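Local atomic coordinates of pyruvate kinase (Pyrobaculum aerophilum, PDB entry 3QTG), a protein that catalyses the last step of glycolysis, the interconversion of phosphoenolpyruvate and ADP with pyruvate and ATP, and works as a homotetramer. Residues A[194-199]-A[407-411]; A[373-379]-A[443-447]; A[398-404]-A[417-423]; A[428-432]-A[446-450]. One frame throughout, in Å; residues are numbered along the deposited sequence.

Contact 1: A[194-199]-A[407-411]; sequences RDNIDY and RVARS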
# COMPACT_ATOMS: atom_id res chain seq x y z
N ARG A 194 -13.29 48.06 -9.22
CA ARG A 194 -13.55 46.72 -8.72
C ARG A 194 -13.30 45.62 -9.73
O ARG A 194 -13.08 44.46 -9.35
CB ARG A 194 -14.99 46.63 -8.23
CG ARG A 194 -16.00 46.95 -9.31
CD ARG A 194 -17.39 46.67 -8.82
NE ARG A 194 -18.40 46.96 -9.83
CZ ARG A 194 -18.96 48.16 -9.98
NH1 ARG A 194 -18.58 49.16 -9.21
NH2 ARG A 194 -19.88 48.35 -10.91
N ASP A 195 -13.35 45.96 -11.02
CA ASP A 195 -13.15 44.96 -12.06
C ASP A 195 -11.67 44.56 -12.20
O ASP A 195 -11.33 43.54 -12.80
CB ASP A 195 -13.80 45.41 -13.39
CG ASP A 195 -15.32 45.16 -13.42
OD1 ASP A 195 -15.82 44.32 -12.62
OD2 ASP A 195 -16.02 45.79 -14.24
N ASN A 196 -10.80 45.37 -11.61
CA ASN A 196 -9.37 45.12 -11.62
C ASN A 196 -8.85 44.46 -10.35
O ASN A 196 -7.64 44.31 -10.18
CB ASN A 196 -8.63 46.43 -11.89
CG ASN A 196 -8.29 46.60 -13.35
OD1 ASN A 196 -7.64 45.74 -13.94
ND2 ASN A 196 -8.73 47.71 -13.93
N ILE A 197 -9.75 44.04 -9.47
CA ILE A 197 -9.37 43.43 -8.20
C ILE A 197 -9.72 41.93 -8.13
O ILE A 197 -10.90 41.54 -8.20
CB ILE A 197 -9.97 44.17 -7.00
CG1 ILE A 197 -9.54 45.65 -7.01
CG2 ILE A 197 -9.53 43.52 -5.71
CD1 ILE A 197 -10.13 46.43 -5.90
N ASP A 198 -8.69 41.11 -7.98
CA ASP A 198 -8.81 39.67 -8.16
C ASP A 198 -9.05 38.93 -6.84
O ASP A 198 -9.75 37.94 -6.81
CB ASP A 198 -7.56 39.15 -8.89
CG ASP A 198 -7.28 39.94 -10.20
OD1 ASP A 198 -8.21 40.03 -11.06
OD2 ASP A 198 -6.16 40.47 -10.38
N TYR A 199 -8.48 39.45 -5.76
CA TYR A 199 -8.63 38.84 -4.43
C TYR A 199 -8.84 39.91 -3.39
O TYR A 199 -8.23 40.97 -3.45
CB TYR A 199 -7.36 38.07 -4.06
CG TYR A 199 -7.13 36.81 -4.86
CD1 TYR A 199 -7.49 35.56 -4.33
CD2 TYR A 199 -6.56 36.86 -6.13
CE1 TYR A 199 -7.28 34.39 -5.07
CE2 TYR A 199 -6.35 35.71 -6.87
CZ TYR A 199 -6.71 34.48 -6.34
OH TYR A 199 -6.49 33.34 -7.06
N ARG A 407 -9.83 38.07 -16.73
CA ARG A 407 -10.03 38.04 -15.28
C ARG A 407 -9.78 36.65 -14.66
O ARG A 407 -9.32 36.54 -13.52
CB ARG A 407 -11.41 38.58 -14.91
CG ARG A 407 -11.53 40.08 -15.16
CD ARG A 407 -12.94 40.60 -14.91
NE ARG A 407 -13.19 40.78 -13.48
CZ ARG A 407 -14.27 41.35 -12.95
NH1 ARG A 407 -15.26 41.81 -13.73
NH2 ARG A 407 -14.37 41.46 -11.63
N VAL A 408 -10.10 35.59 -15.40
CA VAL A 408 -9.74 34.22 -14.99
C VAL A 408 -8.22 34.02 -15.02
O VAL A 408 -7.63 33.50 -14.06
CB VAL A 408 -10.49 33.13 -15.84
CG1 VAL A 408 -10.01 31.73 -15.46
CG2 VAL A 408 -12.01 33.21 -15.64
N ALA A 409 -7.56 34.47 -16.09
CA ALA A 409 -6.10 34.36 -16.16
C ALA A 409 -5.41 34.99 -14.95
O ALA A 409 -4.47 34.43 -14.40
CB ALA A 409 -5.56 34.96 -17.47
N ARG A 410 -5.88 36.17 -14.55
CA ARG A 410 -5.34 36.89 -13.40
C ARG A 410 -5.54 36.14 -12.09
O ARG A 410 -4.69 36.15 -11.23
CB ARG A 410 -5.98 38.27 -13.32
CG ARG A 410 -5.49 39.24 -14.38
CD ARG A 410 -6.46 40.41 -14.51
NE ARG A 410 -6.07 41.33 -15.57
CZ ARG A 410 -6.82 42.35 -16.00
NH1 ARG A 410 -8.02 42.60 -15.48
NH2 ARG A 410 -6.36 43.11 -16.98
N SER A 411 -6.71 35.53 -11.93
CA SER A 411 -7.04 34.79 -10.73
C SER A 411 -6.06 33.61 -10.55
O SER A 411 -5.55 33.37 -9.45
CB SER A 411 -8.48 34.29 -10.85
OG SER A 411 -9.03 33.96 -9.60
O HOH W 1 -9.27 41.62 -12.79
O HOH W 2 -10.02 38.08 -11.26
O HOH W 3 -10.57 36.55 -9.11
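Tyr199 reaches helix 406-412 with its hydroxyl and anchors the closer-packed end of this contact. Its OH donates to the backbone O of Ser411 at 2.6 Å. That oxygen lies at the ring edge, near the ring plane. CG sits beside the backbone N (chi1 -70°), which carries the ring out to the helix. The ring also touches Ile414, as well as Ala76 and Ile78 of barrel strand 76-80, and Tyr249 meets it at about a right angle. A phenylalanine here would keep the ring but would probably leave the Ser411 carbonyl without this donor and the ring less firmly tied to the helix.

The other end is looser and wetter. Asp195 is exposed and forms a salt bridge from OD1 to Arg407 NH1 at 2.8 Å. The bond is weak in angle, 116° at the hydrogen, and the two planes are 56° apart. The Arg407 chain bends at chi3, and one guanidinium face lies over the Asp195 backbone O. Between the two ends, Asp198 OD1 takes two waters. One also joins Asp195 O and Arg410 NH1; the other donates to Arg407 O at 2.8 Å. Asp198 OD2 is held by Arg65 and the Val77 backbone N, while Arg410 pairs with Glu68.

The barrel and the alpha/beta domain are thus joined here mainly by polar groups and bridging water, with one direct tyrosine bond.

Contact 2: A[373-379]-A[443-447]; sequences LGANILV and PFVAT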
# COMPACT_ATOMS: atom_id res chain seq x y z
N LEU A 373 3.77 9.54 -17.33
CA LEU A 373 4.28 9.68 -18.70
C LEU A 373 5.35 10.74 -18.82
O LEU A 373 5.87 10.95 -19.91
CB LEU A 373 3.14 10.02 -19.67
CG LEU A 373 1.88 9.19 -19.57
CD1 LEU A 373 0.79 9.87 -20.37
CD2 LEU A 373 2.11 7.73 -20.03
N GLY A 374 5.66 11.42 -17.71
CA GLY A 374 6.58 12.55 -17.72
C GLY A 374 6.05 13.71 -18.55
O GLY A 374 6.83 14.42 -19.20
N ALA A 375 4.74 13.93 -18.49
CA ALA A 375 4.05 14.85 -19.42
C ALA A 375 3.65 16.19 -18.79
O ALA A 375 3.37 16.26 -17.60
CB ALA A 375 2.81 14.14 -19.99
N ASN A 376 3.62 17.24 -19.59
CA ASN A 376 2.98 18.48 -19.15
C ASN A 376 1.48 18.46 -19.35
O ASN A 376 0.98 17.88 -20.32
CB ASN A 376 3.60 19.74 -19.80
CG ASN A 376 4.93 20.13 -19.14
OD1 ASN A 376 5.00 20.97 -18.20
ND2 ASN A 376 6.00 19.49 -19.59
N ILE A 377 0.77 19.08 -18.40
CA ILE A 377 -0.67 19.22 -18.48
C ILE A 377 -1.04 20.55 -19.08
O ILE A 377 -0.50 21.60 -18.69
CB ILE A 377 -1.36 19.04 -17.11
CG1 ILE A 377 -0.95 17.70 -16.50
CG2 ILE A 377 -2.91 19.24 -17.22
CD1 ILE A 377 -1.46 17.43 -15.05
N LEU A 378 -1.97 20.48 -20.03
CA LEU A 378 -2.57 21.65 -20.66
C LEU A 378 -4.06 21.60 -20.37
O LEU A 378 -4.66 20.55 -20.49
CB LEU A 378 -2.34 21.60 -22.18
CG LEU A 378 -0.98 21.95 -22.81
CD1 LEU A 378 0.17 21.12 -22.22
CD2 LEU A 378 -1.07 21.71 -24.33
N VAL A 379 -4.65 22.73 -19.99
CA VAL A 379 -6.09 22.79 -19.69
C VAL A 379 -6.71 23.97 -20.40
O VAL A 379 -6.18 25.09 -20.31
CB VAL A 379 -6.39 23.04 -18.16
CG1 VAL A 379 -7.87 22.81 -17.84
CG2 VAL A 379 -5.52 22.21 -17.27
N PRO A 443 6.13 14.78 -24.04
CA PRO A 443 4.74 14.36 -23.90
C PRO A 443 3.78 15.44 -23.34
O PRO A 443 4.20 16.31 -22.56
CB PRO A 443 4.82 13.16 -22.94
CG PRO A 443 6.28 12.84 -22.78
CD PRO A 443 6.97 14.16 -23.00
N PHE A 444 2.52 15.39 -23.77
CA PHE A 444 1.48 16.21 -23.15
C PHE A 444 0.18 15.45 -22.86
O PHE A 444 -0.12 14.43 -23.50
CB PHE A 444 1.23 17.52 -23.92
CG PHE A 444 0.52 17.34 -25.25
CD1 PHE A 444 -0.84 17.05 -25.30
CD2 PHE A 444 1.22 17.52 -26.45
CE1 PHE A 444 -1.50 16.88 -26.51
CE2 PHE A 444 0.57 17.36 -27.69
CZ PHE A 444 -0.79 17.04 -27.72
N VAL A 445 -0.55 15.95 -21.86
CA VAL A 445 -1.90 15.55 -21.51
C VAL A 445 -2.74 16.83 -21.51
O VAL A 445 -2.59 17.68 -20.61
CB VAL A 445 -1.95 14.88 -20.11
CG1 VAL A 445 -3.39 14.63 -19.65
CG2 VAL A 445 -1.13 13.59 -20.07
N ALA A 446 -3.60 16.97 -22.52
CA ALA A 446 -4.40 18.18 -22.70
C ALA A 446 -5.88 17.89 -22.46
O ALA A 446 -6.41 16.95 -23.01
CB ALA A 446 -4.18 18.74 -24.11
N THR A 447 -6.55 18.71 -21.64
CA THR A 447 -7.98 18.53 -21.32
C THR A 447 -8.85 19.76 -21.29
O THR A 447 -8.38 20.89 -21.12
CB THR A 447 -8.24 18.00 -19.87
OG1 THR A 447 -7.12 18.27 -19.01
CG2 THR A 447 -8.59 16.59 -19.87
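Leu373 meets Pro443 and Val445 across the contact. Its backbone O lies 3.5 Å from Pro443 CG, and its CD1 touches Val445 CG2, the side chains crossing at about a right angle. Gly374 then turns the chain with positive phi in a Schellman motif, its O near Pro443 CD. Ala375 places CB against Pro443 CB at 3.7 Å and also against Val445 CG2. Pro443 itself follows a cis peptide bond.

The strand pairing starts at Asn376. Its N donates to Pro443 O at 3.2 Å. Its O accepts from Val445 N at 2.9 Å. Ile377 lies on the Val445 face of the sheet, towards helix 358-373. Its CG2 is anti to the backbone N, which brings that methyl to Val445 O. Leu378 gives its N to Val445 O at 2.9 Å and takes Thr447 N on its own O at 2.9 Å. Its side chain is on the other face, under helix 428-439. There CB packs on Ala446 CB at 3.9 Å and CD1 reaches Phe444 CB. Val379 ends the segment with a CA-H...O contact to Thr447 O.

Backbone bonds hold the parallel strands in register, and mostly apolar side chains pack on both faces. Thr447 OG1 is buried with no polar partner in the model, so burying this hydroxyl is probably not repaid by a bond.

Contact 3: A[398-404]-A[417-423]; sequences VVYVGTP and ALEPLYI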
# COMPACT_ATOMS: atom_id res chain seq x y z
N VAL A 398 4.83 22.60 -14.66
CA VAL A 398 3.94 23.68 -15.07
C VAL A 398 2.68 23.18 -15.78
O VAL A 398 2.74 22.25 -16.56
CB VAL A 398 4.68 24.71 -15.96
CG1 VAL A 398 3.70 25.73 -16.55
CG2 VAL A 398 5.76 25.41 -15.15
N VAL A 399 1.55 23.82 -15.46
CA VAL A 399 0.26 23.53 -16.07
C VAL A 399 -0.13 24.75 -16.89
O VAL A 399 -0.42 25.83 -16.34
CB VAL A 399 -0.83 23.20 -14.99
CG1 VAL A 399 -2.18 22.83 -15.63
CG2 VAL A 399 -0.35 22.09 -14.06
N TYR A 400 -0.12 24.59 -18.21
CA TYR A 400 -0.53 25.66 -19.11
C TYR A 400 -2.04 25.72 -19.18
O TYR A 400 -2.70 24.70 -19.44
CB TYR A 400 0.05 25.44 -20.50
CG TYR A 400 1.55 25.38 -20.43
CD1 TYR A 400 2.30 26.56 -20.36
CD2 TYR A 400 2.21 24.16 -20.36
CE1 TYR A 400 3.67 26.52 -20.28
CE2 TYR A 400 3.59 24.11 -20.28
CZ TYR A 400 4.31 25.30 -20.24
OH TYR A 400 5.68 25.26 -20.16
N VAL A 401 -2.60 26.89 -18.90
CA VAL A 401 -4.04 27.04 -18.91
C VAL A 401 -4.43 28.09 -19.92
O VAL A 401 -4.04 29.24 -19.80
CB VAL A 401 -4.59 27.44 -17.52
CG1 VAL A 401 -6.11 27.50 -17.53
CG2 VAL A 401 -4.08 26.49 -16.42
N GLY A 402 -5.21 27.70 -20.92
CA GLY A 402 -5.78 28.65 -21.84
C GLY A 402 -7.12 29.05 -21.31
O GLY A 402 -7.88 28.19 -20.83
N THR A 403 -7.42 30.35 -21.37
CA THR A 403 -8.74 30.86 -21.01
C THR A 403 -9.14 32.06 -21.91
O THR A 403 -8.28 32.85 -22.31
CB THR A 403 -8.84 31.20 -19.47
OG1 THR A 403 -10.17 31.60 -19.13
CG2 THR A 403 -7.88 32.30 -19.04
N PRO A 404 -10.44 32.19 -22.24
CA PRO A 404 -10.83 33.41 -23.00
C PRO A 404 -11.16 34.63 -22.12
O PRO A 404 -11.52 35.69 -22.64
CB PRO A 404 -12.09 32.95 -23.76
CG PRO A 404 -12.64 31.77 -22.97
CD PRO A 404 -11.58 31.28 -22.00
N ALA A 417 1.51 26.07 -9.74
CA ALA A 417 1.97 25.52 -11.04
C ALA A 417 1.34 26.11 -12.28
O ALA A 417 1.82 25.86 -13.40
CB ALA A 417 1.88 23.95 -11.08
N LEU A 418 0.27 26.88 -12.12
CA LEU A 418 -0.51 27.32 -13.28
C LEU A 418 0.16 28.43 -14.05
O LEU A 418 0.65 29.42 -13.47
CB LEU A 418 -1.94 27.74 -12.89
CG LEU A 418 -2.82 26.74 -12.15
CD1 LEU A 418 -4.23 27.26 -12.12
CD2 LEU A 418 -2.76 25.33 -12.77
N GLU A 419 0.20 28.25 -15.36
CA GLU A 419 0.62 29.32 -16.26
C GLU A 419 -0.54 29.74 -17.16
O GLU A 419 -0.78 29.13 -18.20
CB GLU A 419 1.87 28.97 -17.07
CG GLU A 419 2.57 30.25 -17.51
CD GLU A 419 3.56 30.03 -18.63
OE1 GLU A 419 3.40 30.69 -19.68
OE2 GLU A 419 4.48 29.21 -18.46
N PRO A 420 -1.26 30.79 -16.74
CA PRO A 420 -2.44 31.21 -17.47
C PRO A 420 -2.12 32.05 -18.70
O PRO A 420 -1.34 33.01 -18.64
CB PRO A 420 -3.24 31.99 -16.42
CG PRO A 420 -2.21 32.51 -15.45
CD PRO A 420 -1.02 31.58 -15.51
N LEU A 421 -2.74 31.67 -19.81
CA LEU A 421 -2.54 32.28 -21.12
C LEU A 421 -3.88 32.76 -21.63
O LEU A 421 -4.86 32.01 -21.66
CB LEU A 421 -1.98 31.24 -22.10
CG LEU A 421 -0.66 30.55 -21.71
CD1 LEU A 421 -0.51 29.20 -22.38
CD2 LEU A 421 0.55 31.45 -21.99
N TYR A 422 -3.94 34.03 -22.01
CA TYR A 422 -5.14 34.58 -22.61
C TYR A 422 -5.26 34.05 -24.04
O TYR A 422 -4.40 34.34 -24.88
CB TYR A 422 -5.14 36.10 -22.59
CG TYR A 422 -6.32 36.70 -23.31
CD1 TYR A 422 -7.61 36.61 -22.78
CD2 TYR A 422 -6.16 37.33 -24.54
CE1 TYR A 422 -8.71 37.15 -23.44
CE2 TYR A 422 -7.25 37.87 -25.22
CZ TYR A 422 -8.52 37.78 -24.66
OH TYR A 422 -9.60 38.31 -25.33
N ILE A 423 -6.31 33.26 -24.29
CA ILE A 423 -6.58 32.67 -25.60
C ILE A 423 -8.08 32.79 -25.93
O ILE A 423 -8.88 32.01 -25.41
CB ILE A 423 -6.14 31.18 -25.68
CG1 ILE A 423 -4.64 31.04 -25.40
CG2 ILE A 423 -6.48 30.56 -27.05
CD1 ILE A 423 -4.19 29.61 -25.23
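Tyr400 and Glu419 lie side by side on one face of two parallel strands and point the same way. The Tyr400 side chain starts with CB, which touches Leu421 CD1 at 4.2 Å. CG sits beside the backbone N (chi1 -59°), and this turns the ring towards Glu419. CD1 comes within 3.9 Å of Glu419 OE2, and CE1 is closer, at 3.3 Å. At the tip, Tyr400 OH is farther from Glu419 OE2, at 4.5 Å. The carboxylate plane stands 71° from the ring. Val398 CG1 lies over one ring face, offset toward the rim. An alanine here would probably leave the Glu419 carboxylate without the ring beside it and uncover Val398 CG1 on that side.

On the opposite face Leu418 CD2 packs on Val399 CB at 3.6 Å and also meets Val401 CG2. Helix 406-412 covers this side, with Leu412 against Val401 and Leu418. Six backbone bonds join the strands. Among them, Glu419 N donates to Val399 O at 2.7 Å and Ile423 N to Thr403 O at 2.8 Å. Ile423 CD1 lies 3.9 Å from Gly402 CA.

Strand 399-403, helix 406-412 and strand 418-422 form a beta-alpha-beta crossover. Such units build the parallel part of the sheet in the alpha/beta domain of pyruvate kinase.

Contact 4: A[428-432]-A[446-450]; sequences YEEGL and ATYGI. With SO4 (sulfate ion), chain C.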
# COMPACT_ATOMS: atom_id res chain seq x y z
N TYR A 428 -14.77 25.01 -26.44
CA TYR A 428 -13.72 24.27 -25.77
C TYR A 428 -12.76 23.63 -26.76
O TYR A 428 -11.55 23.77 -26.62
CB TYR A 428 -14.32 23.18 -24.91
CG TYR A 428 -14.73 23.65 -23.54
CD1 TYR A 428 -16.07 23.65 -23.17
CD2 TYR A 428 -13.78 24.10 -22.62
CE1 TYR A 428 -16.46 24.07 -21.91
CE2 TYR A 428 -14.17 24.52 -21.35
CZ TYR A 428 -15.50 24.50 -21.01
OH TYR A 428 -15.91 24.92 -19.78
N GLU A 429 -13.33 22.95 -27.76
CA GLU A 429 -12.55 22.20 -28.74
C GLU A 429 -11.59 23.11 -29.51
O GLU A 429 -10.44 22.75 -29.70
CB GLU A 429 -13.43 21.33 -29.66
CG GLU A 429 -12.73 20.04 -30.14
CD GLU A 429 -12.63 18.93 -29.06
OE1 GLU A 429 -13.68 18.48 -28.57
OE2 GLU A 429 -11.49 18.50 -28.71
N GLU A 430 -12.06 24.29 -29.92
CA GLU A 430 -11.20 25.26 -30.61
C GLU A 430 -10.14 25.84 -29.65
O GLU A 430 -8.96 25.99 -30.01
CB GLU A 430 -12.08 26.36 -31.24
CG GLU A 430 -11.36 27.66 -31.63
CD GLU A 430 -12.31 28.73 -32.18
OE1 GLU A 430 -13.07 28.42 -33.13
OE2 GLU A 430 -12.29 29.88 -31.66
N GLY A 431 -10.55 26.13 -28.41
CA GLY A 431 -9.63 26.58 -27.39
C GLY A 431 -8.50 25.60 -27.13
O GLY A 431 -7.33 25.98 -27.13
N LEU A 432 -8.85 24.33 -26.94
CA LEU A 432 -7.83 23.29 -26.68
C LEU A 432 -6.85 23.13 -27.84
O LEU A 432 -5.65 22.94 -27.62
CB LEU A 432 -8.47 21.95 -26.29
CG LEU A 432 -7.51 20.96 -25.59
CD1 LEU A 432 -7.01 21.49 -24.22
CD2 LEU A 432 -8.14 19.57 -25.45
N ALA A 446 -3.60 16.97 -22.52
CA ALA A 446 -4.40 18.18 -22.70
C ALA A 446 -5.88 17.89 -22.46
O ALA A 446 -6.41 16.95 -23.01
CB ALA A 446 -4.18 18.74 -24.11
N THR A 447 -6.55 18.71 -21.64
CA THR A 447 -7.98 18.53 -21.32
C THR A 447 -8.85 19.76 -21.29
O THR A 447 -8.38 20.89 -21.12
CB THR A 447 -8.24 18.00 -19.87
OG1 THR A 447 -7.12 18.27 -19.01
CG2 THR A 447 -8.59 16.59 -19.87
N TYR A 448 -10.14 19.51 -21.40
CA TYR A 448 -11.17 20.41 -20.90
C TYR A 448 -12.33 19.57 -20.36
O TYR A 448 -12.47 18.37 -20.68
CB TYR A 448 -11.65 21.40 -21.99
CG TYR A 448 -12.37 20.75 -23.15
CD1 TYR A 448 -13.68 20.30 -23.01
CD2 TYR A 448 -11.75 20.60 -24.39
CE1 TYR A 448 -14.36 19.69 -24.06
CE2 TYR A 448 -12.42 20.00 -25.45
CZ TYR A 448 -13.73 19.55 -25.27
OH TYR A 448 -14.42 18.94 -26.28
N GLY A 449 -13.18 20.20 -19.54
CA GLY A 449 -14.42 19.56 -19.15
C GLY A 449 -15.21 20.28 -18.10
O GLY A 449 -14.64 20.73 -17.10
N ILE A 450 -16.51 20.39 -18.33
CA ILE A 450 -17.43 21.00 -17.35
C ILE A 450 -18.42 19.98 -16.84
O ILE A 450 -18.72 19.00 -17.53
CB ILE A 450 -18.22 22.21 -17.92
CG1 ILE A 450 -18.91 21.89 -19.24
CG2 ILE A 450 -17.33 23.41 -18.07
CD1 ILE A 450 -20.41 21.75 -19.12
S SO4 C . -14.06 25.39 -16.58
O1 SO4 C . -14.07 25.67 -17.99
O2 SO4 C . -14.24 26.65 -15.85
O3 SO4 C . -12.79 24.78 -16.17
O4 SO4 C . -15.13 24.47 -16.18
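Beside a bound sulfate, probably from the crystallisation liquor, Tyr428 lies against Tyr448 in a helix-on-sheet contact. Tyr428 OH donates to sulfate O1, although the position of this hydroxyl is not certain. Ser381 OG and the backbone N atoms of Met382, Ser383, Thr385 and Leu386 also bind the anion.

Deeper in, Tyr428 CB sits over the centre of the Tyr448 ring, 3.4 Å from its centroid, in a CH-pi contact. The two rings are nearly parallel, at 15°, but slid apart, so they barely overlap. Tyr428 CD2 also touches Tyr448 CB at 3.5 Å. Tyr448 CG lies between the backbone N and the carbonyl carbon (chi1 66°), and this carries the ring under the helix. There Tyr448 OH donates a very short bond of 2.5 Å to Glu429 OE1. That carboxylate lies at the ring edge. Lys458 of the second subunit packs on Tyr448.

One turn on, Leu432 CD1 reaches Thr447 O at 3.4 Å, and its CD2 meets Tyr448 CD2 at 3.9 Å.

Helix segment 428-432 runs roughly antiparallel to strand segment 446-448, at 155°, as in the alpha/beta layering of the C-terminal domain.

How the contacts relate
Contacts 2, 3 and 4 all belong to the five-stranded mixed sheet of the alpha/beta domain. Contact 2 pairs strands 376-380 and 444-448. Contact 3 pairs 399-403 with the edge strand 418-422 and is nested inside the chain loop that contact 2 closes. Their centres are about 13 Å apart. Contact 4 shares Ala446 and Thr447 with contact 2 and lays helix 428-439 on the sheet. Contact 1 lies about 26 Å from contact 2 but about 15 Å from contact 3, which it touches (both between centres). Its segments alternate with those of contacts 2 and 3, and contacts 1 and 3 close before contact 4 opens. Helix 406-412 is one link between sheet and barrel.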